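Fasciclin I (Drosophila melanogaster, PDB 1O70) acts as a neural cell adhesion molecule, represented here by its third and fourth extracellular FAS1 domains. Local coordinates at residues G36-L39 and D40-S44. Residues are numbered along the deposited sequence; the frame is centred on the assembly and turned at random.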
ATOM      1  N   GLY A  36       5.183 -23.281 -10.974  1.00 61.11           N
ATOM      2  CA  GLY A  36       4.991 -24.397 -10.072  1.00 58.69           C
ATOM      3  C   GLY A  36       5.955 -24.194  -8.923  1.00 57.80           C
ATOM      4  O   GLY A  36       5.844 -24.828  -7.871  1.00 57.83           O
ATOM      5  N   ALA A  37       6.914 -23.293  -9.141  1.00 56.13           N
ATOM      6  CA  ALA A  37       7.930 -22.963  -8.138  1.00 53.55           C
ATOM      7  C   ALA A  37       7.228 -22.482  -6.874  1.00 50.95           C
ATOM      8  O   ALA A  37       7.712 -22.669  -5.754  1.00 49.18           O
ATOM      9  CB  ALA A  37       8.856 -21.870  -8.668  1.00 51.88           C
ATOM     10  N   VAL A  38       6.077 -21.854  -7.075  1.00 47.36           N
ATOM     11  CA  VAL A  38       5.284 -21.349  -5.975  1.00 44.96           C
ATOM     12  C   VAL A  38       4.918 -22.501  -5.041  1.00 44.59           C
ATOM     13  O   VAL A  38       5.058 -22.399  -3.821  1.00 42.88           O
ATOM     14  CB  VAL A  38       3.996 -20.685  -6.499  1.00 42.54           C
ATOM     15  CG1 VAL A  38       3.090 -20.321  -5.342  1.00 39.77           C
ATOM     16  CG2 VAL A  38       4.348 -19.457  -7.332  1.00 41.41           C
ATOM     17  N   LEU A  39       4.459 -23.602  -5.623  1.00 44.49           N
ATOM     18  CA  LEU A  39       4.062 -24.762  -4.840  1.00 46.40           C
ATOM     19  C   LEU A  39       5.221 -25.280  -3.981  1.00 47.17           C
ATOM     20  O   LEU A  39       5.008 -25.790  -2.880  1.00 46.67           O
ATOM     21  CB  LEU A  39       3.536 -25.858  -5.780  1.00 47.66           C
ATOM     22  CG  LEU A  39       2.713 -27.061  -5.271  1.00 48.74           C
ATOM     23  CD1 LEU A  39       3.624 -28.116  -4.680  1.00 48.54           C
ATOM     24  CD2 LEU A  39       1.673 -26.599  -4.257  1.00 48.35           C
ATOM     25  N   ASP A  40       6.450 -25.132  -4.469  1.00 48.53           N
ATOM     26  CA  ASP A  40       7.611 -25.598  -3.718  1.00 50.27           C
ATOM     27  C   ASP A  40       7.819 -24.810  -2.437  1.00 50.09           C
ATOM     28  O   ASP A  40       8.066 -25.386  -1.374  1.00 49.63           O
ATOM     29  CB  ASP A  40       8.883 -25.519  -4.569  1.00 52.44           C
ATOM     30  CG  ASP A  40       8.923 -26.579  -5.658  1.00 54.96           C
ATOM     31  OD1 ASP A  40       8.532 -27.739  -5.359  1.00 53.34           O
ATOM     32  OD2 ASP A  40       9.352 -26.251  -6.794  1.00 54.62           O
ATOM     33  N   ASP A  41       7.735 -23.489  -2.545  1.00 50.04           N
ATOM     34  CA  ASP A  41       7.912 -22.622  -1.387  1.00 49.81           C
ATOM     35  C   ASP A  41       6.817 -22.845  -0.351  1.00 49.01           C
ATOM     36  O   ASP A  41       7.075 -22.835   0.858  1.00 49.33           O
ATOM     37  CB  ASP A  41       7.935 -21.158  -1.826  1.00 50.84           C
ATOM     38  CG  ASP A  41       9.147 -20.829  -2.674  1.00 52.31           C
ATOM     39  OD1 ASP A  41      10.267 -21.246  -2.298  1.00 51.37           O
ATOM     40  OD2 ASP A  41       8.983 -20.152  -3.709  1.00 52.95           O
ATOM     41  N   ILE A  42       5.595 -23.049  -0.832  1.00 47.75           N
ATOM     42  CA  ILE A  42       4.463 -23.280   0.048  1.00 46.64           C
ATOM     43  C   ILE A  42       4.692 -24.526   0.887  1.00 47.40           C
ATOM     44  O   ILE A  42       4.534 -24.500   2.109  1.00 48.28           O
ATOM     45  CB  ILE A  42       3.153 -23.454  -0.754  1.00 45.20           C
ATOM     46  CG1 ILE A  42       2.825 -22.155  -1.496  1.00 42.83           C
ATOM     47  CG2 ILE A  42       2.017 -23.861   0.181  1.00 43.71           C
ATOM     48  CD1 ILE A  42       1.513 -22.179  -2.254  1.00 38.55           C
ATOM     49  N   ASN A  43       5.070 -25.619   0.231  1.00 47.55           N
ATOM     50  CA  ASN A  43       5.308 -26.870   0.933  1.00 47.61           C
ATOM     51  C   ASN A  43       6.594 -26.890   1.752  1.00 46.41           C
ATOM     52  O   ASN A  43       6.812 -27.812   2.530  1.00 45.82           O
ATOM     53  CB  ASN A  43       5.293 -28.041  -0.053  1.00 47.06           C
ATOM     54  CG  ASN A  43       3.907 -28.307  -0.605  1.00 47.62           C
ATOM     55  OD1 ASN A  43       2.904 -28.134   0.098  1.00 49.00           O
ATOM     56  ND2 ASN A  43       3.837 -28.745  -1.856  1.00 43.78           N
ATOM     57  N   SER A  44       7.438 -25.878   1.597  1.00 46.75           N
ATOM     58  CA  SER A  44       8.667 -25.859   2.373  1.00 49.43           C
ATOM     59  C   SER A  44       8.496 -24.987   3.610  1.00 50.40           C
ATOM     60  O   SER A  44       9.476 -24.625   4.252  1.00 51.37           O
ATOM     61  CB  SER A  44       9.835 -25.332   1.543  1.00 48.98           C
ATOM     62  OG  SER A  44       9.963 -23.932   1.698  1.00 53.51           O
TER
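The side-chain amide of Asn43 has Leu39 O over one face, 3.6 Å from Asn43 CG, while the branched end of Leu39 sits beyond the amide's nitrogen end, lying somewhat to the same side of the amide plane; Leu39 CD2 is 3.9 Å from Asn43 ND2, and the closer approach modelled for CD1 is doubtful. Two carboxylates are placed in a similar way: Gly36 O lies over one face of the Asp40 group, and Ala37 O over one face of the Asp41 group. All this belongs to the short α-helix 37-43 of the third FAS1 domain, with Gly36 as its N-cap.

The bonds at the N-terminal end are weak: Asp40 N divides between Gly36 O and Ala37 O, and Asp41 N reaches Ala37 O only weakly, at 3.3 Å. One residue further on they are firmer. Ile42 N meets Val38 O at 3.1 Å with a nearly straight N-H (162°), and Asn43 N binds Leu39 O, also at 3.1 Å.

On the buried side, CG1 of Val38 touches CD1 of Ile42 at 3.9 Å. Val38 turns CG1 anti to its own nitrogen (chi1 173°), which puts this methyl beside its own carbonyl carbon, on the side where CD1 of Ile42 lies. Both residues pack against Ile31 of helix 21-33 and Ile81 of strand 81-82; Val38 also touches helix 70-79.

An alanine at Leu39 removes CG and both methyls, and the amide of Asn43 would then probably lose the branch beside its nitrogen and be freer to turn. Past the last turn, the hydroxyl OG of Ser44 donates to Asp41 O at 3.2 Å, approaching from 29° off the carbonyl plane.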